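Local coordinates for formyltransferase (Francisella tularensis subsp. tularensis, PDB 4NV1), which belongs to the formyltransferase family and binds dTDP-4-amino-4,6-dideoxyglucose in a pocket of the chain, at residues C90-N101 / N113-M124. Numbering follows the deposited sequence.
Sequences CINIHPGLNPYN and NKLPIGATIHVM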
loop_
_atom_site.group_PDB
_atom_site.type_symbol
_atom_site.label_atom_id
_atom_site.label_comp_id
_atom_site.label_asym_id
_atom_site.label_seq_id
_atom_site.Cartn_x
_atom_site.Cartn_y
_atom_site.Cartn_z
ATOM N N CYS A 90 -6.608 22.901 34.304
ATOM C CA CYS A 90 -5.837 22.074 33.368
ATOM C C CYS A 90 -6.774 21.824 32.166
ATOM O O CYS A 90 -7.949 21.487 32.297
ATOM C CB CYS A 90 -5.477 20.747 34.037
ATOM S SG CYS A 90 -4.409 21.055 35.460
ATOM N N ILE A 91 -6.242 22.098 30.999
ATOM C CA ILE A 91 -6.991 21.990 29.765
ATOM C C ILE A 91 -6.242 21.065 28.810
ATOM O O ILE A 91 -5.023 21.116 28.673
ATOM C CB ILE A 91 -7.246 23.387 29.227
ATOM C CG1 ILE A 91 -8.211 24.105 30.233
ATOM C CG2 ILE A 91 -7.632 23.365 27.764
ATOM C CD1 ILE A 91 -8.322 25.579 29.944
ATOM N N ASN A 92 -7.014 20.139 28.282
ATOM C CA ASN A 92 -6.518 19.166 27.329
ATOM C C ASN A 92 -6.888 19.538 25.908
ATOM O O ASN A 92 -8.014 19.926 25.620
ATOM C CB ASN A 92 -7.148 17.836 27.675
ATOM C CG ASN A 92 -6.516 16.655 26.935
ATOM O OD1 ASN A 92 -7.115 15.625 26.905
ATOM N ND2 ASN A 92 -5.297 16.770 26.445
ATOM N N ILE A 93 -5.938 19.375 25.005
ATOM C CA ILE A 93 -6.135 19.659 23.615
ATOM C C ILE A 93 -5.977 18.286 23.016
ATOM O O ILE A 93 -4.882 17.696 23.056
ATOM C CB ILE A 93 -5.100 20.689 23.138
ATOM C CG1 ILE A 93 -5.366 22.048 23.812
ATOM C CG2 ILE A 93 -5.137 20.900 21.627
ATOM C CD1 ILE A 93 -4.485 22.408 24.969
ATOM N N HIS A 94 -7.083 17.789 22.462
ATOM C CA HIS A 94 -7.289 16.348 22.240
ATOM C C HIS A 94 -7.619 16.009 20.773
ATOM O O HIS A 94 -8.593 16.545 20.235
ATOM C CB HIS A 94 -8.424 15.910 23.176
ATOM C CG HIS A 94 -8.894 14.508 22.994
ATOM N ND1 HIS A 94 -8.076 13.402 23.146
ATOM C CD2 HIS A 94 -10.129 14.026 22.717
ATOM C CE1 HIS A 94 -8.775 12.304 22.919
ATOM N NE2 HIS A 94 -10.029 12.653 22.665
ATOM N N PRO A 95 -6.880 15.056 20.165
ATOM C CA PRO A 95 -7.148 14.558 18.823
ATOM C C PRO A 95 -8.330 13.635 18.684
ATOM O O PRO A 95 -8.277 12.728 17.862
ATOM C CB PRO A 95 -5.848 13.820 18.429
ATOM C CG PRO A 95 -5.389 13.266 19.714
ATOM C CD PRO A 95 -5.873 14.207 20.825
ATOM N N GLY A 96 -9.452 13.935 19.316
ATOM C CA GLY A 96 -10.745 13.362 18.904
ATOM C C GLY A 96 -11.944 14.241 19.276
ATOM O O GLY A 96 -11.758 15.294 19.871
ATOM N N LEU A 97 -13.142 13.881 18.826
ATOM C CA LEU A 97 -14.341 14.707 19.063
ATOM C C LEU A 97 -15.093 14.084 20.220
ATOM O O LEU A 97 -15.934 13.231 20.025
ATOM C CB LEU A 97 -15.247 14.741 17.835
ATOM C CG LEU A 97 -16.268 15.881 17.724
ATOM C CD1 LEU A 97 -15.706 17.203 17.273
ATOM C CD2 LEU A 97 -17.320 15.549 16.701
ATOM N N ASN A 98 -14.820 14.533 21.432
ATOM C CA ASN A 98 -15.575 14.055 22.592
ATOM C C ASN A 98 -17.094 14.246 22.418
ATOM O O ASN A 98 -17.517 15.242 21.861
ATOM C CB ASN A 98 -15.164 14.858 23.820
ATOM C CG ASN A 98 -13.745 14.541 24.316
ATOM O OD1 ASN A 98 -13.299 15.086 25.337
ATOM N ND2 ASN A 98 -13.054 13.636 23.633
ATOM N N PRO A 99 -17.912 13.290 22.871
ATOM C CA PRO A 99 -17.470 12.169 23.653
ATOM C C PRO A 99 -17.264 10.889 22.828
ATOM O O PRO A 99 -17.357 9.815 23.409
ATOM C CB PRO A 99 -18.672 11.906 24.525
ATOM C CG PRO A 99 -19.828 12.191 23.594
ATOM C CD PRO A 99 -19.374 13.444 22.910
ATOM N N TYR A 100 -17.103 10.983 21.509
ATOM C CA TYR A 100 -16.960 9.790 20.628
ATOM C C TYR A 100 -15.520 9.237 20.496
ATOM O O TYR A 100 -14.596 9.978 20.222
ATOM C CB TYR A 100 -17.522 10.067 19.251
ATOM C CG TYR A 100 -18.897 10.733 19.211
ATOM C CD1 TYR A 100 -18.967 12.093 18.996
ATOM C CD2 TYR A 100 -20.090 10.025 19.331
ATOM C CE1 TYR A 100 -20.170 12.752 18.951
ATOM C CE2 TYR A 100 -21.344 10.677 19.288
ATOM C CZ TYR A 100 -21.373 12.039 19.067
ATOM O OH TYR A 100 -22.530 12.819 19.026
ATOM N N ASN A 101 -15.369 7.957 20.773
ATOM C CA ASN A 101 -14.124 7.175 20.588
ATOM C C ASN A 101 -13.069 7.775 21.482
ATOM O O ASN A 101 -12.037 8.220 21.025
ATOM C CB ASN A 101 -13.683 7.147 19.125
ATOM C CG ASN A 101 -14.550 6.226 18.305
ATOM O OD1 ASN A 101 -14.966 5.176 18.793
ATOM N ND2 ASN A 101 -14.810 6.598 17.057
ATOM N N ASN A 113 -15.726 2.496 12.691
ATOM C CA ASN A 113 -17.069 2.502 13.244
ATOM C C ASN A 113 -17.930 3.678 12.887
ATOM O O ASN A 113 -19.034 3.715 13.284
ATOM C CB ASN A 113 -17.007 2.251 14.746
ATOM C CG ASN A 113 -16.471 3.423 15.554
ATOM O OD1 ASN A 113 -16.574 4.587 15.192
ATOM N ND2 ASN A 113 -15.927 3.090 16.701
ATOM N N LYS A 114 -17.438 4.617 12.101
ATOM C CA LYS A 114 -18.105 5.797 11.631
ATOM C C LYS A 114 -18.626 6.805 12.637
ATOM O O LYS A 114 -19.231 7.745 12.183
ATOM C CB LYS A 114 -19.220 5.509 10.607
ATOM C CG LYS A 114 -18.926 4.322 9.712
ATOM C CD LYS A 114 -17.658 4.614 8.911
ATOM C CE LYS A 114 -17.318 3.502 7.933
ATOM N NZ LYS A 114 -16.197 4.051 7.093
ATOM N N LEU A 115 -18.346 6.685 13.941
ATOM C CA LEU A 115 -18.557 7.830 14.842
ATOM C C LEU A 115 -17.748 9.060 14.428
ATOM O O LEU A 115 -16.635 8.922 13.905
ATOM C CB LEU A 115 -18.267 7.379 16.266
ATOM C CG LEU A 115 -19.280 6.286 16.710
ATOM C CD1 LEU A 115 -19.035 5.924 18.164
ATOM C CD2 LEU A 115 -20.747 6.696 16.524
ATOM N N PRO A 116 -18.300 10.278 14.585
ATOM C CA PRO A 116 -17.494 11.462 14.319
ATOM C C PRO A 116 -16.073 11.440 14.899
ATOM O O PRO A 116 -15.812 10.896 15.962
ATOM C CB PRO A 116 -18.265 12.547 15.070
ATOM C CG PRO A 116 -19.667 12.144 14.834
ATOM C CD PRO A 116 -19.577 10.680 15.173
ATOM N N ILE A 117 -15.212 12.176 14.227
ATOM C CA ILE A 117 -13.821 12.350 14.644
ATOM C C ILE A 117 -13.566 13.816 14.391
ATOM O O ILE A 117 -14.146 14.457 13.512
ATOM C CB ILE A 117 -12.879 11.454 13.769
ATOM C CG1 ILE A 117 -11.411 11.645 14.128
ATOM C CG2 ILE A 117 -13.021 11.875 12.312
ATOM C CD1 ILE A 117 -11.054 11.133 15.494
ATOM N N GLY A 118 -12.652 14.373 15.164
ATOM C CA GLY A 118 -12.371 15.806 15.070
ATOM C C GLY A 118 -11.408 16.119 16.186
ATOM O O GLY A 118 -10.577 15.218 16.577
ATOM N N ALA A 119 -11.449 17.372 16.644
ATOM C CA ALA A 119 -10.585 17.803 17.765
ATOM C C ALA A 119 -11.370 18.552 18.842
ATOM O O ALA A 119 -12.264 19.265 18.499
ATOM C CB ALA A 119 -9.472 18.718 17.250
ATOM N N THR A 120 -11.006 18.348 20.094
ATOM C CA THR A 120 -11.641 18.913 21.227
ATOM C C THR A 120 -10.590 19.523 22.157
ATOM O O THR A 120 -9.498 18.936 22.364
ATOM C CB THR A 120 -12.315 17.803 22.030
ATOM O OG1 THR A 120 -13.238 17.097 21.224
ATOM C CG2 THR A 120 -13.098 18.378 23.254
ATOM N N ILE A 121 -10.938 20.702 22.683
ATOM C CA ILE A 121 -10.290 21.317 23.846
ATOM C C ILE A 121 -11.270 21.381 24.970
ATOM O O ILE A 121 -12.407 21.879 24.833
ATOM C CB ILE A 121 -9.826 22.732 23.541
ATOM C CG1 ILE A 121 -8.944 22.743 22.317
ATOM C CG2 ILE A 121 -9.126 23.313 24.763
ATOM C CD1 ILE A 121 -8.662 24.091 21.722
ATOM N N HIS A 122 -10.863 20.818 26.082
ATOM C CA HIS A 122 -11.781 20.651 27.176
ATOM C C HIS A 122 -11.029 20.750 28.481
ATOM O O HIS A 122 -9.820 20.469 28.570
ATOM C CB HIS A 122 -12.520 19.311 27.080
ATOM C CG HIS A 122 -11.642 18.120 27.294
ATOM N ND1 HIS A 122 -10.906 17.539 26.282
ATOM C CD2 HIS A 122 -11.388 17.395 28.407
ATOM C CE1 HIS A 122 -10.218 16.520 26.766
ATOM N NE2 HIS A 122 -10.476 16.429 28.058
ATOM N N VAL A 123 -11.754 21.179 29.500
ATOM C CA VAL A 123 -11.199 21.263 30.836
ATOM C C VAL A 123 -11.013 19.888 31.444
ATOM O O VAL A 123 -11.940 19.124 31.508
ATOM C CB VAL A 123 -12.089 22.136 31.745
ATOM C CG1 VAL A 123 -11.497 22.261 33.160
ATOM C CG2 VAL A 123 -12.271 23.521 31.118
ATOM N N MET A 124 -9.854 19.611 32.030
ATOM C CA MET A 124 -9.622 18.260 32.537
ATOM C C MET A 124 -10.314 18.091 33.870
ATOM O O MET A 124 -10.480 19.049 34.648
ATOM C CB MET A 124 -8.125 17.955 32.646
ATOM C CG MET A 124 -7.388 18.189 31.357
ATOM S SD MET A 124 -5.581 18.164 31.404
ATOM C CE MET A 124 -5.309 16.632 32.256
HETATM O O HOH W 1 -8.943 21.318 35.751
HETATM O O HOH W 2 -13.918 10.995 17.874
#
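The His122 imidazole lies between two asparagines: Asn92 CB packs over one face, Asn98 OD1 sits over the opposite one, and His94 CB meets the ring edge. With CG between the backbone N and the carbonyl carbon (chi1 68°), the end of the ring comes toward strand 90-94, beside Asn92, and CE1 of His122 lies 3.2 Å from Asn92 OD1. The Asn92 amide is steeply inclined to that ring, and its ND2 bonds to Ser73 O on the next strand. Tyr100 is also covered on both faces, by Pro99 CD offset toward the rim and by Pro116 CD in a CH-pi contact 4.1 Å from the ring centroid. The His94 ring has Gly96 N above one face, toward the rim, and Thr120 CB at its edge. Strands 90-94 and 117-123 run antiparallel as neighbours in the mixed sheet of the formyltransferase fold, and Asn92 with His122 and His94 with Thr120 form its hydrogen-bonded pairs here. On the other side of the sheet, Ile91, Ile93, Ile121 and Val123 interleave, tightest at Ile91 CG2 to Ile121 CG2 (3.4 Å), and Ile169 of helix 147-170 packs on Ile91. Past the strand end the chain turns through Pro95, whose side chain lies about 5 Å from the bound dTDP-4-amino-4,6-dideoxyglucose. Just after the turn, Thr120 OG1 donates to a lone pair of Gly96 O (2.7 Å) and accepts from Asn98 N (3.0 Å), so that one hydroxyl bridges the backbone of Gly96 and Asn98; Gln136 NE2 bonds both this hydroxyl and Asn98 O. A water bridges Leu97 N, Tyr100 O and Pro116 O. Beyond it two amides pair edge to edge through reciprocal hydrogen bonds, Asn113 ND2 to Asn101 OD1 (3.1 Å, 173° at the hydrogen) and Asn101 ND2 to Asn113 OD1 (3.3 Å). Asn113 OD1 also accepts from Leu115 N in an Asx turn, while Asn186 ND2 gives Asn101 OD1 a second donor.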